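Long-range contact in membrane-associated protein VP24 (Marburg virus - Musoke, Kenya, 1980, PDB 4OR8), which may act as a minor matrix protein of the virion, with a role in nucleocapsid assembly and virus budding: residues Phe61-Lys75 against Phe94-Leu108. Numbering follows the deposited sequence.
Sequences FHIPNTGMTLLHHLK and FKNPKSTIIEPFLAL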
# COMPACT_ATOMS: atom_id res chain seq x y z
N PHE B 61 -2.41 -8.64 -12.71
CA PHE B 61 -1.72 -8.14 -11.53
C PHE B 61 -0.56 -7.21 -11.89
O PHE B 61 0.24 -7.53 -12.77
CB PHE B 61 -1.22 -9.30 -10.66
CG PHE B 61 -2.32 -10.12 -10.06
CD1 PHE B 61 -3.11 -9.62 -9.04
CD2 PHE B 61 -2.56 -11.41 -10.52
CE1 PHE B 61 -4.12 -10.38 -8.49
CE2 PHE B 61 -3.57 -12.18 -9.96
CZ PHE B 61 -4.35 -11.66 -8.95
N HIS B 62 -0.49 -6.07 -11.22
CA HIS B 62 0.62 -5.14 -11.39
C HIS B 62 1.52 -5.15 -10.17
O HIS B 62 1.19 -4.57 -9.14
CB HIS B 62 0.09 -3.73 -11.64
CG HIS B 62 -0.80 -3.62 -12.84
ND1 HIS B 62 -2.14 -3.98 -12.80
CD2 HIS B 62 -0.56 -3.20 -14.10
CE1 HIS B 62 -2.67 -3.78 -13.99
NE2 HIS B 62 -1.74 -3.30 -14.80
N ILE B 63 2.67 -5.82 -10.29
CA ILE B 63 3.58 -6.00 -9.17
C ILE B 63 4.76 -5.03 -9.23
O ILE B 63 5.55 -5.09 -10.17
CB ILE B 63 4.17 -7.43 -9.14
CG1 ILE B 63 3.10 -8.46 -9.47
CG2 ILE B 63 4.83 -7.71 -7.80
CD1 ILE B 63 1.92 -8.43 -8.55
N PRO B 64 4.87 -4.15 -8.23
CA PRO B 64 5.97 -3.19 -8.10
C PRO B 64 7.24 -3.81 -7.51
O PRO B 64 7.18 -4.86 -6.87
CB PRO B 64 5.42 -2.14 -7.13
CG PRO B 64 3.95 -2.44 -7.00
CD PRO B 64 3.81 -3.90 -7.24
N ASN B 65 8.37 -3.14 -7.71
CA ASN B 65 9.65 -3.54 -7.16
C ASN B 65 9.83 -3.10 -5.71
O ASN B 65 10.93 -3.18 -5.16
CB ASN B 65 10.79 -2.94 -7.99
CG ASN B 65 11.18 -3.81 -9.16
OD1 ASN B 65 11.55 -4.97 -8.99
ND2 ASN B 65 11.09 -3.26 -10.37
N THR B 66 8.74 -2.65 -5.10
CA THR B 66 8.79 -2.01 -3.79
C THR B 66 9.14 -2.95 -2.64
O THR B 66 8.57 -4.03 -2.50
CB THR B 66 7.45 -1.31 -3.47
OG1 THR B 66 7.11 -0.42 -4.54
CG2 THR B 66 7.55 -0.52 -2.17
N GLY B 67 10.09 -2.52 -1.81
CA GLY B 67 10.37 -3.19 -0.56
C GLY B 67 11.51 -4.18 -0.58
O GLY B 67 12.00 -4.58 0.47
N MET B 68 11.92 -4.59 -1.78
CA MET B 68 12.94 -5.61 -1.92
C MET B 68 14.28 -5.22 -1.30
O MET B 68 14.93 -6.02 -0.64
CB MET B 68 13.13 -5.98 -3.40
CG MET B 68 11.91 -6.66 -3.99
SD MET B 68 11.40 -8.08 -3.00
CE MET B 68 12.78 -9.19 -3.26
N THR B 69 14.68 -3.97 -1.52
CA THR B 69 15.92 -3.47 -0.96
C THR B 69 15.81 -3.40 0.56
O THR B 69 16.72 -3.82 1.28
CB THR B 69 16.28 -2.08 -1.51
OG1 THR B 69 16.35 -2.14 -2.94
CG2 THR B 69 17.62 -1.62 -0.96
N LEU B 70 14.68 -2.89 1.04
CA LEU B 70 14.44 -2.78 2.47
C LEU B 70 14.40 -4.14 3.17
O LEU B 70 15.00 -4.32 4.22
CB LEU B 70 13.13 -2.02 2.74
CG LEU B 70 12.76 -1.85 4.21
CD1 LEU B 70 13.81 -1.01 4.94
CD2 LEU B 70 11.38 -1.23 4.35
N LEU B 71 13.68 -5.09 2.58
CA LEU B 71 13.56 -6.43 3.16
C LEU B 71 14.92 -7.09 3.36
O LEU B 71 15.17 -7.71 4.40
CB LEU B 71 12.70 -7.34 2.27
CG LEU B 71 11.18 -7.18 2.36
CD1 LEU B 71 10.51 -8.11 1.36
CD2 LEU B 71 10.70 -7.46 3.77
N HIS B 72 15.79 -6.94 2.38
CA HIS B 72 17.13 -7.51 2.47
C HIS B 72 17.95 -6.84 3.56
O HIS B 72 18.66 -7.51 4.31
CB HIS B 72 17.84 -7.45 1.12
CG HIS B 72 17.41 -8.50 0.15
ND1 HIS B 72 16.34 -8.34 -0.70
CD2 HIS B 72 17.89 -9.75 -0.08
CE1 HIS B 72 16.18 -9.43 -1.43
NE2 HIS B 72 17.11 -10.30 -1.07
N HIS B 73 17.83 -5.53 3.67
CA HIS B 73 18.57 -4.78 4.68
C HIS B 73 18.12 -5.11 6.10
O HIS B 73 18.93 -5.16 7.02
CB HIS B 73 18.44 -3.27 4.43
CG HIS B 73 19.20 -2.44 5.40
ND1 HIS B 73 20.56 -2.58 5.59
CD2 HIS B 73 18.80 -1.46 6.25
CE1 HIS B 73 20.96 -1.72 6.51
NE2 HIS B 73 19.92 -1.03 6.92
N LEU B 74 16.82 -5.35 6.28
CA LEU B 74 16.27 -5.67 7.59
C LEU B 74 16.78 -7.00 8.16
O LEU B 74 16.59 -7.29 9.35
CB LEU B 74 14.74 -5.67 7.54
CG LEU B 74 14.04 -4.34 7.28
CD1 LEU B 74 12.54 -4.54 7.14
CD2 LEU B 74 14.35 -3.35 8.40
N LYS B 75 17.40 -7.82 7.32
CA LYS B 75 18.00 -9.07 7.80
C LYS B 75 19.34 -8.79 8.46
O LYS B 75 19.93 -9.67 9.09
CB LYS B 75 18.15 -10.09 6.67
CG LYS B 75 16.89 -10.89 6.37
CD LYS B 75 17.09 -11.81 5.18
CE LYS B 75 18.00 -12.97 5.51
NZ LYS B 75 17.42 -13.84 6.57
N PHE B 94 13.83 -11.96 10.22
CA PHE B 94 14.92 -11.00 10.09
C PHE B 94 16.15 -11.33 10.92
O PHE B 94 17.28 -11.03 10.52
CB PHE B 94 14.43 -9.59 10.42
CG PHE B 94 13.34 -9.10 9.52
CD1 PHE B 94 13.56 -8.95 8.16
CD2 PHE B 94 12.09 -8.78 10.03
CE1 PHE B 94 12.57 -8.50 7.32
CE2 PHE B 94 11.09 -8.33 9.19
CZ PHE B 94 11.33 -8.19 7.84
N LYS B 95 15.94 -11.93 12.09
CA LYS B 95 17.05 -12.30 12.95
C LYS B 95 17.38 -13.79 12.81
O LYS B 95 17.90 -14.42 13.73
CB LYS B 95 16.75 -11.91 14.40
CG LYS B 95 16.46 -10.43 14.56
CD LYS B 95 16.00 -10.09 15.97
CE LYS B 95 17.11 -10.31 16.97
NZ LYS B 95 16.74 -9.77 18.30
N ASN B 96 17.05 -14.33 11.65
CA ASN B 96 17.43 -15.68 11.27
C ASN B 96 18.04 -15.64 9.88
O ASN B 96 17.33 -15.46 8.89
CB ASN B 96 16.22 -16.61 11.29
CG ASN B 96 16.52 -17.97 10.69
OD1 ASN B 96 17.66 -18.44 10.71
ND2 ASN B 96 15.50 -18.61 10.13
N PRO B 97 19.37 -15.81 9.79
CA PRO B 97 20.09 -15.69 8.51
C PRO B 97 19.69 -16.76 7.50
O PRO B 97 19.87 -16.55 6.30
CB PRO B 97 21.56 -15.86 8.92
CG PRO B 97 21.59 -15.54 10.38
CD PRO B 97 20.29 -16.02 10.92
N LYS B 98 19.16 -17.88 7.98
CA LYS B 98 18.82 -19.00 7.11
C LYS B 98 17.55 -18.77 6.28
O LYS B 98 17.37 -19.41 5.24
CB LYS B 98 18.69 -20.30 7.91
CG LYS B 98 19.97 -21.10 7.99
CD LYS B 98 19.72 -22.48 8.59
CE LYS B 98 20.96 -23.35 8.52
NZ LYS B 98 21.41 -23.56 7.11
N SER B 99 16.69 -17.87 6.74
CA SER B 99 15.47 -17.57 5.99
C SER B 99 15.82 -16.82 4.71
O SER B 99 16.74 -16.00 4.70
CB SER B 99 14.51 -16.73 6.84
OG SER B 99 14.98 -15.41 7.00
N THR B 100 15.09 -17.10 3.64
CA THR B 100 15.37 -16.49 2.35
C THR B 100 14.20 -15.66 1.82
O THR B 100 13.03 -16.04 1.97
CB THR B 100 15.78 -17.54 1.30
OG1 THR B 100 14.68 -18.42 1.04
CG2 THR B 100 16.98 -18.34 1.79
N ILE B 101 14.52 -14.54 1.20
CA ILE B 101 13.51 -13.64 0.66
C ILE B 101 13.15 -14.02 -0.76
O ILE B 101 14.02 -14.26 -1.60
CB ILE B 101 14.02 -12.19 0.67
CG1 ILE B 101 14.41 -11.79 2.09
CG2 ILE B 101 12.97 -11.25 0.10
CD1 ILE B 101 15.08 -10.45 2.18
N ILE B 102 11.85 -14.07 -1.05
CA ILE B 102 11.38 -14.39 -2.39
C ILE B 102 10.80 -13.15 -3.05
O ILE B 102 10.37 -12.22 -2.37
CB ILE B 102 10.33 -15.51 -2.38
CG1 ILE B 102 9.15 -15.13 -1.49
CG2 ILE B 102 10.96 -16.82 -1.90
CD1 ILE B 102 8.06 -16.18 -1.43
N GLU B 103 10.80 -13.14 -4.38
CA GLU B 103 10.25 -12.03 -5.15
C GLU B 103 8.77 -11.86 -4.84
O GLU B 103 8.09 -12.83 -4.51
CB GLU B 103 10.45 -12.27 -6.65
CG GLU B 103 11.88 -12.15 -7.13
CD GLU B 103 12.74 -13.32 -6.69
OE1 GLU B 103 12.20 -14.44 -6.55
OE2 GLU B 103 13.96 -13.12 -6.48
N PRO B 104 8.28 -10.62 -4.93
CA PRO B 104 6.87 -10.34 -4.63
C PRO B 104 5.88 -11.11 -5.51
O PRO B 104 4.80 -11.45 -5.02
CB PRO B 104 6.75 -8.83 -4.86
CG PRO B 104 7.95 -8.45 -5.66
CD PRO B 104 9.02 -9.40 -5.25
N PHE B 105 6.24 -11.39 -6.76
CA PHE B 105 5.34 -12.15 -7.63
C PHE B 105 5.24 -13.62 -7.25
O PHE B 105 4.26 -14.29 -7.56
CB PHE B 105 5.71 -11.99 -9.12
CG PHE B 105 7.14 -12.32 -9.43
CD1 PHE B 105 7.56 -13.64 -9.52
CD2 PHE B 105 8.07 -11.32 -9.67
CE1 PHE B 105 8.87 -13.96 -9.82
CE2 PHE B 105 9.38 -11.62 -9.98
CZ PHE B 105 9.79 -12.94 -10.05
N LEU B 106 6.27 -14.12 -6.57
CA LEU B 106 6.24 -15.47 -6.02
C LEU B 106 5.40 -15.47 -4.76
O LEU B 106 4.74 -16.46 -4.44
CB LEU B 106 7.66 -15.94 -5.72
CG LEU B 106 8.18 -17.12 -6.54
CD1 LEU B 106 7.85 -16.94 -8.01
CD2 LEU B 106 9.68 -17.28 -6.35
N ALA B 107 5.42 -14.36 -4.03
CA ALA B 107 4.63 -14.22 -2.82
C ALA B 107 3.16 -14.07 -3.17
O ALA B 107 2.29 -14.53 -2.44
CB ALA B 107 5.12 -13.04 -2.00
N LEU B 108 2.89 -13.40 -4.29
CA LEU B 108 1.52 -13.27 -4.77
C LEU B 108 1.00 -14.63 -5.18
O LEU B 108 -0.16 -14.96 -4.93
CB LEU B 108 1.45 -12.31 -5.97
CG LEU B 108 0.07 -12.20 -6.61
CD1 LEU B 108 -0.91 -11.53 -5.67
CD2 LEU B 108 0.13 -11.47 -7.93
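Phe94, in the short helix 91-94, packs its ring obliquely on Leu74: Leu74 CB lies 3.5 Å from Phe94 CD1, and Leu71 CD2 approaches Phe94 CE1. Arg87 ties this end together by hydrogen bonds to the carbonyl oxygens of both Leu74 and Phe94. At the turn Asn96-Ser99 the ammonium group of Lys75 comes in: bends at chi3 (72°) and chi4 (63°) fold the chain back until Lys75 NZ donates to Ser99 OG and to Ser99 O, each 2.9 Å from it, tilted out of the plane of that carbonyl. Ser99 OG also hydrogen-bonds Leu93 O, and Asn96 O is 2.8 Å from Lys75 NZ. Ile101, on the edge strand beside strand 228-239, sets its CD1 over the centre of the His72 ring, a CH-pi contact 3.6 Å from the centroid; the same methyl touches Leu71 CB. The ring is held in that attitude by a nearly straight bond (170°) from His72 ND1 to Met68 O. Met68, bent at chi2 and chi3, runs counter to Ile101 with CE near Ile101 CG2, and brings SD to 3.5 Å from Pro104 CD. In the first turn of helix 104-115, Pro104 also packs its CB on Ile63 CG2. One turn later Leu108 CD2 touches Ile63 CD1 and lies over one face of the Phe61 ring, offset toward its rim; Val242 adjoins Ile63 and Leu108. Apolar and CH-pi contacts thus run along the whole contact, with one polar anchor where the two Ser99 oxygens hold Lys75, probably partly offsetting its positive charge by their dipoles.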